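Local coordinates for sensor protein (Pseudomonas syringae pv. tomato, PDB 2R8R) that probably acts, as a whole, as an ATP-dependent sensor histidine kinase of a two-component system, the present piece being its N-terminal KdpD sensor domain, at residues Thr65-Glu74 against His95-Arg106. Numbering follows the deposited sequence.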
ATOM      1  N   THR A  65       3.329 -19.480  -0.935  1.00 34.28           N
ATOM      2  CA  THR A  65       2.933 -20.597  -0.091  1.00 33.64           C
ATOM      3  C   THR A  65       1.518 -21.057  -0.459  1.00 33.14           C
ATOM      4  O   THR A  65       0.827 -20.398  -1.236  1.00 33.59           O
ATOM      5  CB  THR A  65       3.025 -20.276   1.416  1.00 33.69           C
ATOM      6  OG1 THR A  65       2.288 -19.087   1.732  1.00 33.14           O
ATOM      7  CG2 THR A  65       4.485 -20.123   1.827  1.00 32.91           C
ATOM      8  N   GLU A  66       1.141 -22.228   0.046  1.00 31.98           N
ATOM      9  CA  GLU A  66      -0.233 -22.725  -0.001  1.00 31.28           C
ATOM     10  C   GLU A  66      -0.796 -22.696   1.415  1.00 29.99           C
ATOM     11  O   GLU A  66      -0.125 -23.129   2.355  1.00 29.59           O
ATOM     12  CB  GLU A  66      -0.276 -24.158  -0.539  1.00 31.40           C
ATOM     13  CG  GLU A  66       0.277 -24.311  -1.949  1.00 31.95           C
ATOM     14  CD  GLU A  66      -0.575 -23.589  -3.001  1.00 33.10           C
ATOM     15  OE1 GLU A  66      -1.836 -23.736  -2.975  1.00 33.77           O
ATOM     16  OE2 GLU A  66       0.029 -22.899  -3.859  1.00 30.41           O
ATOM     17  N   TYR A  67      -2.008 -22.164   1.552  1.00 28.64           N
ATOM     18  CA  TYR A  67      -2.691 -22.039   2.838  1.00 28.45           C
ATOM     19  C   TYR A  67      -4.209 -22.085   2.638  1.00 28.36           C
ATOM     20  O   TYR A  67      -4.780 -21.156   2.102  1.00 28.96           O
ATOM     21  CB  TYR A  67      -2.312 -20.728   3.529  1.00 27.56           C
ATOM     22  CG  TYR A  67      -2.941 -20.541   4.908  1.00 26.85           C
ATOM     23  CD1 TYR A  67      -2.550 -21.314   6.000  1.00 25.35           C
ATOM     24  CD2 TYR A  67      -3.924 -19.597   5.109  1.00 25.21           C
ATOM     25  CE1 TYR A  67      -3.155 -21.146   7.262  1.00 25.60           C
ATOM     26  CE2 TYR A  67      -4.525 -19.414   6.348  1.00 24.20           C
ATOM     27  CZ  TYR A  67      -4.139 -20.179   7.414  1.00 25.21           C
ATOM     28  OH  TYR A  67      -4.739 -19.926   8.626  1.00 27.02           O
ATOM     29  N   ARG A  68      -4.846 -23.171   3.065  1.00 28.90           N
ATOM     30  CA  ARG A  68      -6.305 -23.364   2.907  1.00 28.71           C
ATOM     31  C   ARG A  68      -6.774 -23.301   1.455  1.00 29.31           C
ATOM     32  O   ARG A  68      -7.759 -22.640   1.127  1.00 28.97           O
ATOM     33  CB  ARG A  68      -7.067 -22.389   3.812  1.00 28.55           C
ATOM     34  CG  ARG A  68      -6.637 -22.559   5.232  1.00 27.38           C
ATOM     35  CD  ARG A  68      -7.180 -21.558   6.184  1.00 28.85           C
ATOM     36  NE  ARG A  68      -7.098 -22.134   7.531  1.00 31.41           N
ATOM     37  CZ  ARG A  68      -7.586 -21.568   8.629  1.00 33.37           C
ATOM     38  NH1 ARG A  68      -7.517 -22.193   9.796  1.00 33.51           N
ATOM     39  NH2 ARG A  68      -8.146 -20.377   8.567  1.00 35.69           N
ATOM     40  N   GLY A  69      -6.057 -24.004   0.582  1.00 30.28           N
ATOM     41  CA  GLY A  69      -6.372 -23.990  -0.846  1.00 31.31           C
ATOM     42  C   GLY A  69      -5.807 -22.802  -1.598  1.00 32.45           C
ATOM     43  O   GLY A  69      -5.598 -22.880  -2.813  1.00 33.25           O
HETATM   44  N   MSE A  70      -5.524 -21.711  -0.878  1.00 33.58           N
HETATM   45  CA  MSE A  70      -5.113 -20.441  -1.476  1.00 34.05           C
HETATM   46  C   MSE A  70      -3.604 -20.410  -1.654  1.00 33.89           C
HETATM   47  O   MSE A  70      -2.854 -20.864  -0.784  1.00 33.70           O
HETATM   48  CB  MSE A  70      -5.536 -19.254  -0.602  1.00 33.84           C
HETATM   49  CG  MSE A  70      -6.976 -19.282  -0.056  1.00 34.64           C
HETATM   50 SE   MSE A  70      -7.317 -17.825   1.253  0.60 37.10          SE
HETATM   51  CE  MSE A  70      -6.657 -18.664   2.895  1.00 34.82           C
ATOM     52  N   THR A  71      -3.177 -19.868  -2.799  1.00 33.88           N
ATOM     53  CA  THR A  71      -1.784 -19.520  -3.047  1.00 33.30           C
ATOM     54  C   THR A  71      -1.565 -18.109  -2.535  1.00 32.44           C
ATOM     55  O   THR A  71      -2.110 -17.163  -3.092  1.00 32.71           O
ATOM     56  CB  THR A  71      -1.445 -19.590  -4.546  1.00 33.70           C
ATOM     57  OG1 THR A  71      -1.612 -20.936  -5.007  1.00 33.48           O
ATOM     58  CG2 THR A  71      -0.001 -19.141  -4.807  1.00 34.07           C
ATOM     59  N   LEU A  72      -0.792 -18.002  -1.453  1.00 31.53           N
ATOM     60  CA  LEU A  72      -0.408 -16.746  -0.822  1.00 30.57           C
ATOM     61  C   LEU A  72       0.964 -16.318  -1.354  1.00 30.57           C
ATOM     62  O   LEU A  72       1.791 -17.160  -1.609  1.00 30.20           O
ATOM     63  CB  LEU A  72      -0.354 -16.923   0.703  1.00 30.32           C
ATOM     64  CG  LEU A  72      -1.663 -17.324   1.422  1.00 28.23           C
ATOM     65  CD1 LEU A  72      -1.558 -17.232   2.945  1.00 21.16           C
ATOM     66  CD2 LEU A  72      -2.813 -16.461   0.913  1.00 25.79           C
ATOM     67  N   GLU A  73       1.158 -15.008  -1.570  1.00 30.66           N
ATOM     68  CA  GLU A  73       2.417 -14.418  -2.066  1.00 30.39           C
ATOM     69  C   GLU A  73       2.919 -13.424  -1.028  1.00 29.18           C
ATOM     70  O   GLU A  73       2.141 -12.639  -0.495  1.00 29.97           O
ATOM     71  CB  GLU A  73       2.208 -13.667  -3.383  1.00 30.51           C
ATOM     72  CG  GLU A  73       1.599 -14.465  -4.527  1.00 31.53           C
ATOM     73  CD  GLU A  73       1.095 -13.561  -5.629  1.00 33.36           C
ATOM     74  OE1 GLU A  73       0.487 -12.505  -5.316  1.00 37.03           O
ATOM     75  OE2 GLU A  73       1.324 -13.869  -6.827  1.00 38.51           O
ATOM     76  N   GLU A  74       4.206 -13.486  -0.704  1.00 27.90           N
ATOM     77  CA  GLU A  74       4.837 -12.482   0.128  1.00 26.73           C
ATOM     78  C   GLU A  74       6.104 -12.002  -0.539  1.00 26.01           C
ATOM     79  O   GLU A  74       6.738 -12.723  -1.303  1.00 25.22           O
ATOM     80  CB  GLU A  74       5.283 -13.052   1.490  1.00 26.57           C
ATOM     81  CG  GLU A  74       4.318 -13.021   2.636  1.00 26.27           C
ATOM     82  CD  GLU A  74       3.428 -11.836   2.670  1.00 25.05           C
ATOM     83  OE1 GLU A  74       3.922 -10.719   2.420  1.00 29.29           O
ATOM     84  OE2 GLU A  74       2.237 -12.024   2.986  1.00 22.04           O
ATOM     85  N   HIS A  95      -0.599  -4.608   5.521  1.00 15.31           N
ATOM     86  CA  HIS A  95      -0.687  -6.039   5.273  1.00 15.94           C
ATOM     87  C   HIS A  95      -0.244  -6.937   6.427  1.00 17.00           C
ATOM     88  O   HIS A  95       0.827  -6.755   7.047  1.00 17.39           O
ATOM     89  CB  HIS A  95       0.130  -6.341   4.028  1.00 15.85           C
ATOM     90  CG  HIS A  95       0.086  -7.764   3.561  1.00 14.94           C
ATOM     91  ND1 HIS A  95      -0.944  -8.269   2.795  1.00 16.75           N
ATOM     92  CD2 HIS A  95       1.007  -8.748   3.642  1.00 13.74           C
ATOM     93  CE1 HIS A  95      -0.669  -9.521   2.462  1.00 13.43           C
ATOM     94  NE2 HIS A  95       0.505  -9.834   2.973  1.00 16.00           N
ATOM     95  N   THR A  96      -1.078  -7.927   6.700  1.00 18.06           N
ATOM     96  CA  THR A  96      -0.763  -9.005   7.633  1.00 18.19           C
ATOM     97  C   THR A  96      -0.190 -10.144   6.802  1.00 18.61           C
ATOM     98  O   THR A  96      -0.841 -10.605   5.873  1.00 19.40           O
ATOM     99  CB  THR A  96      -2.033  -9.441   8.411  1.00 18.52           C
ATOM    100  OG1 THR A  96      -2.416  -8.373   9.284  1.00 18.34           O
ATOM    101  CG2 THR A  96      -1.797 -10.704   9.264  1.00 17.88           C
ATOM    102  N   ASN A  97       1.045 -10.550   7.102  1.00 18.52           N
ATOM    103  CA  ASN A  97       1.774 -11.511   6.283  1.00 18.08           C
ATOM    104  C   ASN A  97       1.194 -12.932   6.329  1.00 18.01           C
ATOM    105  O   ASN A  97       0.531 -13.304   7.265  1.00 18.13           O
ATOM    106  CB  ASN A  97       3.257 -11.578   6.700  1.00 18.52           C
ATOM    107  CG  ASN A  97       4.018 -10.293   6.428  1.00 18.64           C
ATOM    108  OD1 ASN A  97       3.617  -9.482   5.605  1.00 21.12           O
ATOM    109  ND2 ASN A  97       5.132 -10.111   7.126  1.00 17.01           N
ATOM    110  N   ALA A  98       1.515 -13.699   5.297  1.00 18.13           N
ATOM    111  CA  ALA A  98       1.127 -15.074   5.107  1.00 18.11           C
ATOM    112  C   ALA A  98       1.662 -15.889   6.248  1.00 19.21           C
ATOM    113  O   ALA A  98       2.784 -15.626   6.703  1.00 20.23           O
ATOM    114  CB  ALA A  98       1.717 -15.599   3.739  1.00 17.58           C
ATOM    115  N   PRO A  99       0.884 -16.896   6.717  1.00 20.09           N
ATOM    116  CA  PRO A  99       1.365 -17.744   7.814  1.00 20.34           C
ATOM    117  C   PRO A  99       2.755 -18.335   7.555  1.00 20.58           C
ATOM    118  O   PRO A  99       3.073 -18.696   6.429  1.00 20.31           O
ATOM    119  CB  PRO A  99       0.288 -18.862   7.894  1.00 20.60           C
ATOM    120  CG  PRO A  99      -0.960 -18.221   7.344  1.00 20.29           C
ATOM    121  CD  PRO A  99      -0.446 -17.339   6.229  1.00 19.44           C
ATOM    122  N   GLY A 100       3.573 -18.428   8.605  1.00 21.46           N
ATOM    123  CA  GLY A 100       4.939 -18.933   8.469  1.00 22.09           C
ATOM    124  C   GLY A 100       5.971 -17.853   8.176  1.00 22.57           C
ATOM    125  O   GLY A 100       7.157 -18.150   8.008  1.00 22.92           O
ATOM    126  N   SER A 101       5.527 -16.595   8.107  1.00 22.70           N
ATOM    127  CA  SER A 101       6.414 -15.486   7.830  1.00 21.58           C
ATOM    128  C   SER A 101       7.129 -15.157   9.119  1.00 20.66           C
ATOM    129  O   SER A 101       6.575 -15.302  10.196  1.00 21.50           O
ATOM    130  CB  SER A 101       5.620 -14.280   7.341  1.00 22.26           C
ATOM    131  OG  SER A 101       5.056 -14.536   6.075  1.00 22.77           O
ATOM    132  N   ARG A 102       8.369 -14.715   9.005  1.00 19.80           N
ATOM    133  CA  ARG A 102       9.157 -14.307  10.155  1.00 18.89           C
ATOM    134  C   ARG A 102       8.455 -13.271  11.012  1.00 17.63           C
ATOM    135  O   ARG A 102       8.525 -13.361  12.224  1.00 18.31           O
ATOM    136  CB  ARG A 102      10.483 -13.772   9.677  1.00 19.03           C
ATOM    137  CG  ARG A 102      11.457 -13.423  10.741  1.00 20.83           C
ATOM    138  CD  ARG A 102      12.672 -12.781  10.069  1.00 22.67           C
ATOM    139  NE  ARG A 102      13.696 -12.516  11.051  1.00 24.64           N
ATOM    140  CZ  ARG A 102      14.651 -13.376  11.427  1.00 27.07           C
ATOM    141  NH1 ARG A 102      15.537 -13.000  12.331  1.00 24.57           N
ATOM    142  NH2 ARG A 102      14.724 -14.603  10.918  1.00 29.51           N
ATOM    143  N   HIS A 103       7.802 -12.295  10.383  1.00 16.54           N
ATOM    144  CA  HIS A 103       7.046 -11.268  11.066  1.00 16.27           C
ATOM    145  C   HIS A 103       5.545 -11.427  10.820  1.00 17.32           C
ATOM    146  O   HIS A 103       5.100 -11.928   9.775  1.00 18.38           O
ATOM    147  CB  HIS A 103       7.435  -9.896  10.551  1.00 16.42           C
ATOM    148  CG  HIS A 103       8.901  -9.615  10.620  1.00 15.57           C
ATOM    149  ND1 HIS A 103       9.617  -9.145   9.544  1.00 13.87           N
ATOM    150  CD2 HIS A 103       9.792  -9.804  11.617  1.00 13.66           C
ATOM    151  CE1 HIS A 103      10.873  -8.992   9.903  1.00 14.60           C
ATOM    152  NE2 HIS A 103      11.008  -9.411  11.147  1.00 14.66           N
ATOM    153  N   THR A 104       4.779 -10.984  11.802  1.00 17.75           N
ATOM    154  CA  THR A 104       3.324 -10.904  11.726  1.00 17.72           C
ATOM    155  C   THR A 104       2.853  -9.949  10.627  1.00 17.61           C
ATOM    156  O   THR A 104       1.934 -10.268   9.852  1.00 17.87           O
ATOM    157  CB  THR A 104       2.773 -10.472  13.103  1.00 17.78           C
ATOM    158  OG1 THR A 104       3.147 -11.470  14.073  1.00 18.15           O
ATOM    159  CG2 THR A 104       1.216 -10.336  13.097  1.00 18.39           C
ATOM    160  N   LYS A 105       3.510  -8.792  10.550  1.00 16.99           N
ATOM    161  CA  LYS A 105       3.052  -7.676   9.760  1.00 15.73           C
ATOM    162  C   LYS A 105       4.101  -7.269   8.748  1.00 15.64           C
ATOM    163  O   LYS A 105       5.305  -7.303   9.017  1.00 15.85           O
ATOM    164  CB  LYS A 105       2.754  -6.478  10.672  1.00 15.27           C
ATOM    165  CG  LYS A 105       1.603  -6.631  11.647  1.00 16.14           C
ATOM    166  CD  LYS A 105       0.206  -6.875  11.051  1.00 16.37           C
ATOM    167  CE  LYS A 105      -0.383  -5.634  10.379  1.00 19.83           C
ATOM    168  NZ  LYS A 105      -1.865  -5.656   9.995  1.00 18.40           N
ATOM    169  N   ARG A 106       3.642  -6.827   7.587  1.00 16.03           N
ATOM    170  CA  ARG A 106       4.536  -6.283   6.562  1.00 15.30           C
ATOM    171  C   ARG A 106       5.246  -4.996   6.980  1.00 15.54           C
ATOM    172  O   ARG A 106       6.340  -4.776   6.542  1.00 14.99           O
ATOM    173  CB  ARG A 106       3.780  -6.079   5.276  1.00 15.47           C
ATOM    174  CG  ARG A 106       4.610  -5.571   4.121  1.00 15.22           C
ATOM    175  CD  ARG A 106       3.749  -5.548   2.860  1.00 14.96           C
ATOM    176  NE  ARG A 106       3.566  -6.893   2.328  1.00 12.23           N
ATOM    177  CZ  ARG A 106       2.774  -7.189   1.304  1.00 13.85           C
ATOM    178  NH1 ARG A 106       2.071  -6.225   0.691  1.00 11.83           N
ATOM    179  NH2 ARG A 106       2.691  -8.459   0.878  1.00 12.41           N
TER
HETATM  180  O   HOH W   1       1.624 -19.414   4.072  1.00 31.56           O
HETATM  181  O   HOH W   2       1.336 -10.055  -1.220  1.00 26.58           O
HETATM  182  O   HOH W   3       5.701  -8.812   2.937  1.00 18.03           O
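The carboxylate of E74 is gripped by three groups of the 95-106 loop. OE2 takes two protein N-H groups. H95 NE2 donates to it at 2.8 Å, in the plane of the imidazole and onto the syn lone pair, while the backbone N of A98, 2.9 Å from the same OE2, comes from above the carboxylate plane. R106 NH2 donates a nearly straight hydrogen bond (168°) to E74 OE1 as part of a salt bridge, on the syn side but tilted out of the carboxylate plane. A bend at chi2 (-35°) helps turn the carboxylate toward the loop, and the three donors, one a guanidinium, would be expected to favour its ionised form. R106 NH2 also lies above the H95 ring, displaced toward its rim. Two waters extend the network: one accepts from R106 NE and probably donates to E74 OE1, and the other joins E73 O to R106 NH2.

Apolar contacts continue toward the hairpin turn. P99 CG sits over the centre of the Y67 ring, 3.5 Å from its centroid, in a CH-pi contact; R68 CG covers the opposite face. L72 CD1 packs tightly on P99 CD at 3.5 Å and also touches A98 CB.

Within the loop, S101 OG donates to A98 O (2.6 Å) across the type II turn A98-S101. The hairpin 63-67/70-74, closed by a type I' turn, thus packs as a separate two-stranded sheet on the loop between strand 87-90 of the parallel sheet and helix 106-115, in a domain of the P-loop NTPase clan; R106 NH1 also bonds D91 O just beyond that strand.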